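Local coordinates for protein SxtG (Microseira wollei, PDB 6U1R) that acts as an amidinotransferase in the saxitoxin biosynthetic pathway, probably with chemistry resembling that of glycine amidinotransferase, at residues L37-G47 / V105-F115; C26-W34 / R136-I146. One frame throughout, in Å; residues are numbered along the deposited sequence. Where two conformers were deposited one is given.

Interaction 1: residues L37-G47 / V105-F115; sequences LEEVIVGSVEG and VKVRRVKPVDF. With FMT (formic acid), chain C.
E39 OE2 is gripped by two donors, NH1 of R108 at 2.9 Å and the hydroxyl of Y170. R108 NH1 arrives on the syn side, 27° out of the carboxylate plane, whereas the oxygen lies almost in the guanidinium plane. R108, bent at chi2 and chi3, brings the edge of its guanidinium to OE2; the two planes are 62° apart. K106, by contrast, runs fully extended alongside E39, its CG anti to the backbone N (chi1 179°). The salt bridge from K106 NZ to E39 OE1 (3.3 Å) contains a weak hydrogen bond, and a water spans the same pair, donating to OE1 and accepting weakly from NZ. R374 also binds OE1, and R108 has a second acid in E169; so many donors probably keep E39 ionised. Between the strands the backbones run parallel in register, from K106 N to E38 O at 3.0 Å as far as the weak V110 N to V42 O bond. On the face that carries V40, V42 and V107 the contacts are apolar: V42 CG2 meets V107 CG1 at 3.6 Å, and both valines touch helix 83-102. V40 CG1 separately meets V105 CG1 at 3.7 Å. Farther on, S44 CB packs on V110 CG1 at 3.7 Å. This parallel pair, whose connection includes helix 83-102 packed on one face, is a beta-alpha-beta crossover, consistent with the alpha/beta-propeller fold of amidinotransferases.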
loop_
_atom_site.group_PDB
_atom_site.type_symbol
_atom_site.label_atom_id
_atom_site.label_comp_id
_atom_site.label_asym_id
_atom_site.label_seq_id
_atom_site.Cartn_x
_atom_site.Cartn_y
_atom_site.Cartn_z
ATOM N N LEU A 37 -19.498 8.550 18.862
ATOM C CA LEU A 37 -18.402 7.582 18.792
ATOM C C LEU A 37 -18.850 6.237 19.353
ATOM O O LEU A 37 -19.282 6.158 20.509
ATOM C CB LEU A 37 -17.192 8.111 19.554
ATOM C CG LEU A 37 -15.894 7.289 19.502
ATOM C CD1 LEU A 37 -15.445 7.083 18.073
ATOM C CD2 LEU A 37 -14.807 7.974 20.328
ATOM N N GLU A 38 -18.761 5.188 18.536
ATOM C CA GLU A 38 -19.181 3.844 18.940
ATOM C C GLU A 38 -18.015 2.902 19.186
ATOM O O GLU A 38 -18.070 2.079 20.101
ATOM C CB GLU A 38 -20.109 3.228 17.880
ATOM C CG GLU A 38 -21.479 3.920 17.801
ATOM C CD GLU A 38 -22.494 3.215 16.906
ATOM O OE1 GLU A 38 -22.138 2.266 16.176
ATOM O OE2 GLU A 38 -23.678 3.617 16.952
ATOM N N GLU A 39 -16.953 3.003 18.390
ATOM C CA GLU A 39 -15.825 2.097 18.538
ATOM C C GLU A 39 -14.562 2.844 18.142
ATOM O O GLU A 39 -14.556 3.584 17.152
ATOM C CB GLU A 39 -16.000 0.824 17.694
ATOM C CG GLU A 39 -14.814 -0.145 17.822
ATOM C CD GLU A 39 -15.126 -1.577 17.366
ATOM O OE1 GLU A 39 -16.316 -1.968 17.374
ATOM O OE2 GLU A 39 -14.176 -2.313 17.017
ATOM N N VAL A 40 -13.509 2.653 18.941
ATOM C CA VAL A 40 -12.239 3.347 18.758
ATOM C C VAL A 40 -11.090 2.374 19.025
ATOM O O VAL A 40 -11.166 1.543 19.940
ATOM C CB VAL A 40 -12.180 4.588 19.693
ATOM C CG1 VAL A 40 -12.084 4.168 21.181
ATOM C CG2 VAL A 40 -11.054 5.525 19.303
ATOM N N ILE A 41 -10.037 2.437 18.196
ATOM C CA ILE A 41 -8.762 1.786 18.507
ATOM C C ILE A 41 -7.958 2.756 19.358
ATOM O O ILE A 41 -7.852 3.939 19.018
ATOM C CB ILE A 41 -7.987 1.410 17.227
ATOM C CG1 ILE A 41 -8.845 0.501 16.330
ATOM C CG2 ILE A 41 -6.645 0.769 17.593
ATOM C CD1 ILE A 41 -8.209 0.105 14.965
ATOM N N VAL A 42 -7.399 2.275 20.462
ATOM C CA VAL A 42 -6.545 3.099 21.316
ATOM C C VAL A 42 -5.131 2.540 21.249
ATOM O O VAL A 42 -4.940 1.322 21.179
ATOM C CB VAL A 42 -7.077 3.170 22.762
ATOM C CG1 VAL A 42 -6.194 4.013 23.635
ATOM C CG2 VAL A 42 -8.473 3.797 22.769
ATOM N N GLY A 43 -4.146 3.428 21.245
ATOM C CA GLY A 43 -2.762 3.032 21.127
ATOM C C GLY A 43 -2.221 2.336 22.378
ATOM O O GLY A 43 -2.895 2.155 23.397
ATOM N N SER A 44 -0.960 1.933 22.270
ATOM C CA SER A 44 -0.241 1.263 23.347
ATOM C C SER A 44 1.167 1.828 23.426
ATOM O O SER A 44 1.787 2.096 22.390
ATOM C CB SER A 44 -0.181 -0.257 23.115
ATOM O OG SER A 44 0.822 -0.866 23.914
ATOM N N VAL A 45 1.673 2.017 24.648
ATOM C CA VAL A 45 3.039 2.490 24.841
ATOM C C VAL A 45 4.009 1.370 25.170
ATOM O O VAL A 45 5.212 1.624 25.290
ATOM C CB VAL A 45 3.121 3.568 25.940
ATOM C CG1 VAL A 45 2.477 4.834 25.472
ATOM C CG2 VAL A 45 2.455 3.082 27.237
ATOM N N GLU A 46 3.540 0.142 25.339
ATOM C CA GLU A 46 4.431 -0.956 25.697
ATOM C C GLU A 46 5.419 -1.241 24.568
ATOM O O GLU A 46 5.048 -1.217 23.387
ATOM C CB GLU A 46 3.613 -2.198 26.007
ATOM C CG GLU A 46 2.637 -2.002 27.176
ATOM C CD GLU A 46 2.177 -3.313 27.767
ATOM O OE1 GLU A 46 1.028 -3.716 27.497
ATOM O OE2 GLU A 46 2.976 -3.935 28.498
ATOM N N GLY A 47 6.675 -1.502 24.930
ATOM C CA GLY A 47 7.728 -1.820 23.973
ATOM C C GLY A 47 8.194 -0.657 23.134
ATOM O O GLY A 47 8.924 -0.869 22.157
ATOM N N VAL A 105 -18.333 3.997 24.847
ATOM C CA VAL A 105 -17.530 3.658 23.671
ATOM C C VAL A 105 -16.901 2.286 23.861
ATOM O O VAL A 105 -16.346 1.983 24.926
ATOM C CB VAL A 105 -16.437 4.712 23.415
ATOM C CG1 VAL A 105 -15.646 4.371 22.140
ATOM C CG2 VAL A 105 -17.062 6.090 23.335
ATOM N N LYS A 106 -16.926 1.484 22.798
ATOM C CA LYS A 106 -16.181 0.227 22.761
ATOM C C LYS A 106 -14.728 0.503 22.391
ATOM O O LYS A 106 -14.466 1.146 21.374
ATOM C CB LYS A 106 -16.806 -0.724 21.748
ATOM C CG LYS A 106 -16.094 -2.072 21.611
ATOM C CD LYS A 106 -16.873 -2.956 20.625
ATOM C CE LYS A 106 -16.123 -4.208 20.221
ATOM N NZ LYS A 106 -16.710 -4.790 18.974
ATOM N N VAL A 107 -13.792 0.004 23.194
ATOM C CA VAL A 107 -12.366 0.293 23.026
ATOM C C VAL A 107 -11.646 -0.976 22.597
ATOM O O VAL A 107 -11.788 -2.023 23.240
ATOM C CB VAL A 107 -11.759 0.864 24.318
ATOM C CG1 VAL A 107 -10.202 0.958 24.230
ATOM C CG2 VAL A 107 -12.355 2.227 24.581
ATOM N N ARG A 108 -10.877 -0.886 21.512
ATOM C CA ARG A 108 -9.996 -1.961 21.074
ATOM C C ARG A 108 -8.563 -1.565 21.413
ATOM O O ARG A 108 -8.029 -0.601 20.849
ATOM C CB ARG A 108 -10.145 -2.227 19.574
ATOM C CG ARG A 108 -11.556 -2.310 19.044
ATOM C CD ARG A 108 -12.408 -3.383 19.732
ATOM N NE ARG A 108 -11.952 -4.750 19.454
ATOM C CZ ARG A 108 -12.271 -5.458 18.377
ATOM N NH1 ARG A 108 -13.048 -4.958 17.428
ATOM N NH2 ARG A 108 -11.784 -6.683 18.236
ATOM N N ARG A 109 -7.938 -2.311 22.329
ATOM C CA ARG A 109 -6.579 -2.023 22.779
ATOM C C ARG A 109 -5.597 -2.742 21.870
ATOM O O ARG A 109 -5.592 -3.974 21.816
ATOM C CB ARG A 109 -6.353 -2.480 24.220
ATOM C CG ARG A 109 -7.068 -1.697 25.282
ATOM C CD ARG A 109 -6.925 -2.432 26.620
ATOM N NE ARG A 109 -7.590 -1.768 27.744
ATOM C CZ ARG A 109 -6.968 -1.097 28.709
ATOM N NH1 ARG A 109 -5.642 -0.948 28.712
ATOM N NH2 ARG A 109 -7.680 -0.566 29.692
ATOM N N VAL A 110 -4.764 -1.985 21.159
ATOM C CA VAL A 110 -3.753 -2.621 20.328
ATOM C C VAL A 110 -2.703 -3.249 21.237
ATOM O O VAL A 110 -2.322 -2.678 22.273
ATOM C CB VAL A 110 -3.123 -1.620 19.343
ATOM C CG1 VAL A 110 -2.184 -0.695 20.050
ATOM C CG2 VAL A 110 -2.389 -2.357 18.244
ATOM N N LYS A 111 -2.261 -4.480 20.868
ATOM C CA LYS A 111 -1.218 -5.207 21.586
ATOM C C LYS A 111 0.154 -4.843 21.032
ATOM O O LYS A 111 0.329 -4.784 19.809
ATOM C CB LYS A 111 -1.406 -6.717 21.451
ATOM C CG LYS A 111 -2.804 -7.223 21.761
ATOM C CD LYS A 111 -3.014 -8.640 21.202
ATOM C CE LYS A 111 -4.136 -9.362 21.921
ATOM N NZ LYS A 111 -5.258 -8.446 22.322
ATOM N N PRO A 112 1.146 -4.626 21.898
ATOM C CA PRO A 112 2.498 -4.342 21.408
ATOM C C PRO A 112 3.058 -5.494 20.586
ATOM O O PRO A 112 2.620 -6.643 20.675
ATOM C CB PRO A 112 3.309 -4.131 22.695
ATOM C CG PRO A 112 2.529 -4.865 23.758
ATOM C CD PRO A 112 1.097 -4.664 23.373
ATOM N N VAL A 113 4.020 -5.150 19.743
ATOM C CA VAL A 113 4.785 -6.106 18.956
ATOM C C VAL A 113 6.254 -5.756 19.176
ATOM O O VAL A 113 6.570 -4.938 20.048
ATOM C CB VAL A 113 4.365 -6.053 17.476
ATOM C CG1 VAL A 113 2.926 -6.541 17.312
ATOM C CG2 VAL A 113 4.469 -4.628 16.935
ATOM N N ASP A 114 7.163 -6.360 18.405
ATOM C CA ASP A 114 8.606 -6.174 18.611
ATOM C C ASP A 114 9.095 -4.887 17.944
ATOM O O ASP A 114 9.780 -4.901 16.910
ATOM C CB ASP A 114 9.394 -7.351 18.047
ATOM C CG ASP A 114 9.186 -8.640 18.814
ATOM O OD1 ASP A 114 8.714 -8.600 19.976
ATOM O OD2 ASP A 114 9.535 -9.699 18.241
ATOM N N PHE A 115 8.831 -3.752 18.587
ATOM C CA PHE A 115 9.375 -2.506 18.051
ATOM C C PHE A 115 10.889 -2.432 18.186
ATOM O O PHE A 115 11.527 -1.659 17.459
ATOM C CB PHE A 115 8.704 -1.297 18.722
ATOM C CG PHE A 115 7.251 -1.195 18.402
ATOM C CD1 PHE A 115 6.840 -0.798 17.132
ATOM C CD2 PHE A 115 6.294 -1.539 19.340
ATOM C CE1 PHE A 115 5.496 -0.742 16.806
ATOM C CE2 PHE A 115 4.942 -1.477 19.012
ATOM C CZ PHE A 115 4.555 -1.092 17.747
HETATM C C FMT C . 6.050 -8.717 15.315
HETATM O O1 FMT C . 4.866 -9.036 15.291
HETATM O O2 FMT C . 6.606 -8.591 16.398
HETATM O O HOH W 1 -16.876 -4.165 15.799
HETATM O O HOH W 2 -3.550 -0.399 24.153
#

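Interaction 2: residues C26-W34 / R136-I146; sequences CPVNSYNEW and RDVFLVIGNEI
S30 and G143 form one antiparallel, hydrogen-bonded bridge: G143 N reaches S30 O at 2.8 Å, and S30 N reaches G143 O at 3.0 Å. Neither bond is ideal, the first donor standing 42° out of the carbonyl plane. CA-H...O contacts extend the pairing, notably N144 CA to V28 O at 3.3 Å. G143 sits at the second position of a type II' turn, I142 to E145, where its positive phi is readily adopted. The aromatic part belongs to Y31, whose ring lays one face over G143 CA, 3.7 Å from CA to the ring centroid and offset toward the rim. A water joins Y31 OH to N144 N on the same turn. Apolar contact comes from V28: CG1, anti to the backbone N (chi1 177°), meets V141 CG1 at 3.9 Å and I146 CG1 at 4.0 Å. Charge enters with E33 and R136. E33 OE1 lies 3.6 Å from R136 NH1, well out of the guanidinium plane, so the pairing is electrostatic, and two waters bridge the groups, one donating to E33 OE2 at 2.6 Å. The chemistry implies a loop held by two backbone bonds, the Y31 CH-pi contact and V28 packing, whereas E33 and R136, a charge pair without a direct N-H bond, are positioned largely by D372, R221 N and H367, close to the predicted catalytic cysteine.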
loop_
_atom_site.group_PDB
_atom_site.type_symbol
_atom_site.label_atom_id
_atom_site.label_comp_id
_atom_site.label_asym_id
_atom_site.label_seq_id
_atom_site.Cartn_x
_atom_site.Cartn_y
_atom_site.Cartn_z
ATOM N N CYS A 26 -21.477 -3.089 8.630
ATOM C CA CYS A 26 -20.029 -2.860 8.541
ATOM C C CYS A 26 -19.544 -2.155 9.802
ATOM O O CYS A 26 -20.063 -1.097 10.158
ATOM C CB CYS A 26 -19.677 -2.030 7.303
ATOM S SG CYS A 26 -17.888 -1.824 7.050
ATOM N N PRO A 27 -18.561 -2.739 10.492
ATOM C CA PRO A 27 -18.073 -2.119 11.735
ATOM C C PRO A 27 -17.234 -0.867 11.522
ATOM O O PRO A 27 -16.994 -0.145 12.493
ATOM C CB PRO A 27 -17.244 -3.235 12.375
ATOM C CG PRO A 27 -16.763 -4.051 11.210
ATOM C CD PRO A 27 -17.904 -4.037 10.233
ATOM N N VAL A 28 -16.740 -0.616 10.320
ATOM C CA VAL A 28 -15.994 0.606 10.004
ATOM C C VAL A 28 -16.954 1.603 9.356
ATOM O O VAL A 28 -17.528 1.326 8.296
ATOM C CB VAL A 28 -14.803 0.302 9.081
ATOM C CG1 VAL A 28 -14.049 1.574 8.682
ATOM C CG2 VAL A 28 -13.879 -0.667 9.785
ATOM N N ASN A 29 -17.130 2.766 9.996
ATOM C CA ASN A 29 -18.050 3.794 9.497
ATOM C C ASN A 29 -17.698 5.093 10.231
ATOM O O ASN A 29 -18.141 5.287 11.363
ATOM C CB ASN A 29 -19.501 3.400 9.747
ATOM C CG ASN A 29 -20.473 4.343 9.097
ATOM O OD1 ASN A 29 -20.897 4.118 7.972
ATOM N ND2 ASN A 29 -20.815 5.438 9.798
ATOM N N SER A 30 -16.899 5.958 9.599
ATOM C CA SER A 30 -16.564 7.249 10.214
ATOM C C SER A 30 -16.290 8.270 9.121
ATOM O O SER A 30 -15.395 8.066 8.305
ATOM C CB SER A 30 -15.358 7.165 11.152
ATOM O OG SER A 30 -15.186 8.444 11.776
ATOM N N TYR A 31 -17.045 9.368 9.128
ATOM C CA TYR A 31 -16.995 10.376 8.081
ATOM C C TYR A 31 -16.479 11.731 8.550
ATOM O O TYR A 31 -16.268 12.606 7.709
ATOM C CB TYR A 31 -18.393 10.556 7.475
ATOM C CG TYR A 31 -18.868 9.374 6.669
ATOM C CD1 TYR A 31 -18.431 9.180 5.368
ATOM C CD2 TYR A 31 -19.774 8.454 7.204
ATOM C CE1 TYR A 31 -18.892 8.111 4.607
ATOM C CE2 TYR A 31 -20.222 7.375 6.453
ATOM C CZ TYR A 31 -19.780 7.220 5.162
ATOM O OH TYR A 31 -20.221 6.169 4.400
ATOM N N ASN A 32 -16.261 11.923 9.847
ATOM C CA ASN A 32 -15.872 13.221 10.388
ATOM C C ASN A 32 -15.364 13.000 11.809
ATOM O O ASN A 32 -15.323 11.870 12.298
ATOM C CB ASN A 32 -17.062 14.182 10.335
ATOM C CG ASN A 32 -18.263 13.589 10.991
ATOM O OD1 ASN A 32 -18.223 13.281 12.181
ATOM N ND2 ASN A 32 -19.327 13.341 10.212
ATOM N N GLU A 33 -15.003 14.086 12.488
ATOM C CA GLU A 33 -14.361 13.981 13.800
ATOM C C GLU A 33 -15.345 13.974 14.974
ATOM O O GLU A 33 -14.899 13.868 16.119
ATOM C CB GLU A 33 -13.360 15.135 13.997
ATOM C CG GLU A 33 -12.338 15.316 12.850
ATOM C CD GLU A 33 -11.291 14.197 12.741
ATOM O OE1 GLU A 33 -11.088 13.451 13.723
ATOM O OE2 GLU A 33 -10.689 14.060 11.642
ATOM N N TRP A 34 -16.658 14.061 14.733
ATOM C CA TRP A 34 -17.597 14.401 15.803
ATOM C C TRP A 34 -18.838 13.519 15.906
ATOM O O TRP A 34 -19.522 13.610 16.933
ATOM C CB TRP A 34 -18.083 15.851 15.655
ATOM C CG TRP A 34 -18.737 16.103 14.335
ATOM C CD1 TRP A 34 -20.012 15.749 13.967
ATOM C CD2 TRP A 34 -18.154 16.748 13.192
ATOM N NE1 TRP A 34 -20.251 16.131 12.674
ATOM C CE2 TRP A 34 -19.135 16.753 12.174
ATOM C CE3 TRP A 34 -16.908 17.334 12.933
ATOM C CZ2 TRP A 34 -18.902 17.308 10.922
ATOM C CZ3 TRP A 34 -16.678 17.876 11.680
ATOM C CH2 TRP A 34 -17.674 17.880 10.702
ATOM N N ARG A 136 -3.568 7.333 14.990
ATOM C CA ARG A 136 -4.013 8.400 14.098
ATOM C C ARG A 136 -2.983 8.710 13.009
ATOM O O ARG A 136 -3.342 9.221 11.944
ATOM C CB ARG A 136 -4.302 9.664 14.926
ATOM C CG ARG A 136 -4.914 10.846 14.178
ATOM C CD ARG A 136 -6.403 10.698 13.926
ATOM N NE ARG A 136 -7.164 10.445 15.155
ATOM C CZ ARG A 136 -8.486 10.294 15.190
ATOM N NH1 ARG A 136 -9.203 10.439 14.079
ATOM N NH2 ARG A 136 -9.100 10.028 16.331
ATOM N N ASP A 137 -1.696 8.453 13.265
ATOM C CA ASP A 137 -0.664 8.790 12.280
ATOM C C ASP A 137 -0.646 7.835 11.092
ATOM O O ASP A 137 -0.204 8.210 9.999
ATOM C CB ASP A 137 0.730 8.755 12.923
ATOM C CG ASP A 137 0.902 9.738 14.057
ATOM O OD1 ASP A 137 -0.012 10.574 14.292
ATOM O OD2 ASP A 137 1.977 9.674 14.724
ATOM N N VAL A 138 -1.100 6.602 11.288
ATOM C CA VAL A 138 -0.735 5.476 10.435
ATOM C C VAL A 138 -1.840 5.171 9.436
ATOM O O VAL A 138 -1.577 4.644 8.349
ATOM C CB VAL A 138 -0.427 4.244 11.314
ATOM C CG1 VAL A 138 -0.094 3.009 10.459
ATOM C CG2 VAL A 138 0.720 4.578 12.272
ATOM N N PHE A 139 -3.088 5.494 9.800
ATOM C CA PHE A 139 -4.272 5.122 9.030
ATOM C C PHE A 139 -5.242 6.290 8.948
ATOM O O PHE A 139 -5.418 7.015 9.924
ATOM C CB PHE A 139 -5.071 3.970 9.660
ATOM C CG PHE A 139 -4.252 2.771 10.061
ATOM C CD1 PHE A 139 -3.927 1.811 9.129
ATOM C CD2 PHE A 139 -3.829 2.607 11.367
ATOM C CE1 PHE A 139 -3.198 0.685 9.488
ATOM C CE2 PHE A 139 -3.078 1.480 11.733
ATOM C CZ PHE A 139 -2.765 0.531 10.786
ATOM N N LEU A 140 -5.914 6.407 7.816
ATOM C CA LEU A 140 -7.082 7.253 7.647
ATOM C C LEU A 140 -8.322 6.379 7.603
ATOM O O LEU A 140 -8.319 5.328 6.949
ATOM C CB LEU A 140 -7.031 8.034 6.344
ATOM C CG LEU A 140 -6.101 9.202 6.167
ATOM C CD1 LEU A 140 -6.063 9.520 4.644
ATOM C CD2 LEU A 140 -6.626 10.372 6.974
ATOM N N VAL A 141 -9.381 6.812 8.277
ATOM C CA VAL A 141 -10.691 6.181 8.148
ATOM C C VAL A 141 -11.563 7.119 7.333
ATOM O O VAL A 141 -11.861 8.237 7.780
ATOM C CB VAL A 141 -11.342 5.883 9.508
ATOM C CG1 VAL A 141 -12.658 5.136 9.276
ATOM C CG2 VAL A 141 -10.432 5.074 10.374
ATOM N N ILE A 142 -11.980 6.667 6.150
ATOM C CA ILE A 142 -12.809 7.451 5.237
ATOM C C ILE A 142 -14.074 6.633 4.991
ATOM O O ILE A 142 -14.089 5.731 4.142
ATOM C CB ILE A 142 -12.107 7.772 3.911
ATOM C CG1 ILE A 142 -10.749 8.455 4.132
ATOM C CG2 ILE A 142 -13.013 8.670 3.038
ATOM C CD1 ILE A 142 -10.818 9.773 4.901
ATOM N N GLY A 143 -15.137 6.926 5.729
ATOM C CA GLY A 143 -16.365 6.168 5.540
ATOM C C GLY A 143 -16.180 4.731 6.000
ATOM O O GLY A 143 -15.891 4.493 7.174
ATOM N N ASN A 144 -16.313 3.763 5.096
ATOM C CA ASN A 144 -16.133 2.362 5.438
ATOM C C ASN A 144 -14.754 1.830 5.046
ATOM O O ASN A 144 -14.545 0.614 5.088
ATOM C CB ASN A 144 -17.225 1.500 4.783
ATOM C CG ASN A 144 -17.140 1.494 3.265
ATOM O OD1 ASN A 144 -16.262 2.120 2.675
ATOM N ND2 ASN A 144 -18.050 0.763 2.623
ATOM N N GLU A 145 -13.808 2.712 4.717
ATOM C CA GLU A 145 -12.485 2.330 4.235
ATOM C C GLU A 145 -11.398 2.742 5.219
ATOM O O GLU A 145 -11.386 3.894 5.689
ATOM C CB GLU A 145 -12.212 2.980 2.878
ATOM C CG GLU A 145 -10.862 2.631 2.268
ATOM C CD GLU A 145 -10.608 3.329 0.947
ATOM O OE1 GLU A 145 -11.314 4.309 0.637
ATOM O OE2 GLU A 145 -9.696 2.902 0.211
ATOM N N ILE A 146 -10.470 1.817 5.494
ATOM C CA ILE A 146 -9.225 2.118 6.211
ATOM C C ILE A 146 -8.080 2.170 5.189
ATOM O O ILE A 146 -7.895 1.233 4.403
ATOM C CB ILE A 146 -8.963 1.085 7.321
ATOM C CG1 ILE A 146 -10.118 1.137 8.332
ATOM C CG2 ILE A 146 -7.627 1.355 8.016
ATOM C CD1 ILE A 146 -10.012 0.216 9.469
HETATM O O HOH W 3 -17.827 4.912 2.654
HETATM O O HOH W 4 -11.649 11.718 15.867
HETATM O O HOH W 5 -8.876 12.233 11.666
#

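In the fold
Along the chain both segments of interaction 1 fall between those of interaction 2: 26-34 leads into 37-47, then come 105-115 and 136-146. Their centres are 15 Å apart. Interaction 1 lies in the mixed sheet 106-109/37-42/370-375, whereas in interaction 2 only 136-146 contributes to a sheet, 139-142/145-148/176-179. Strand 370-375 links them, bordering 37-42 in the first sheet while its D372 accepts a hydrogen bond from S30 and forms a salt bridge with R136. Helix 164-172 also touches side chains of both. Both contacts lie near C368, the predicted amidino-cysteine site: the side chain of R136 is about 5 Å from that of C368, and G43 is about 9 Å away.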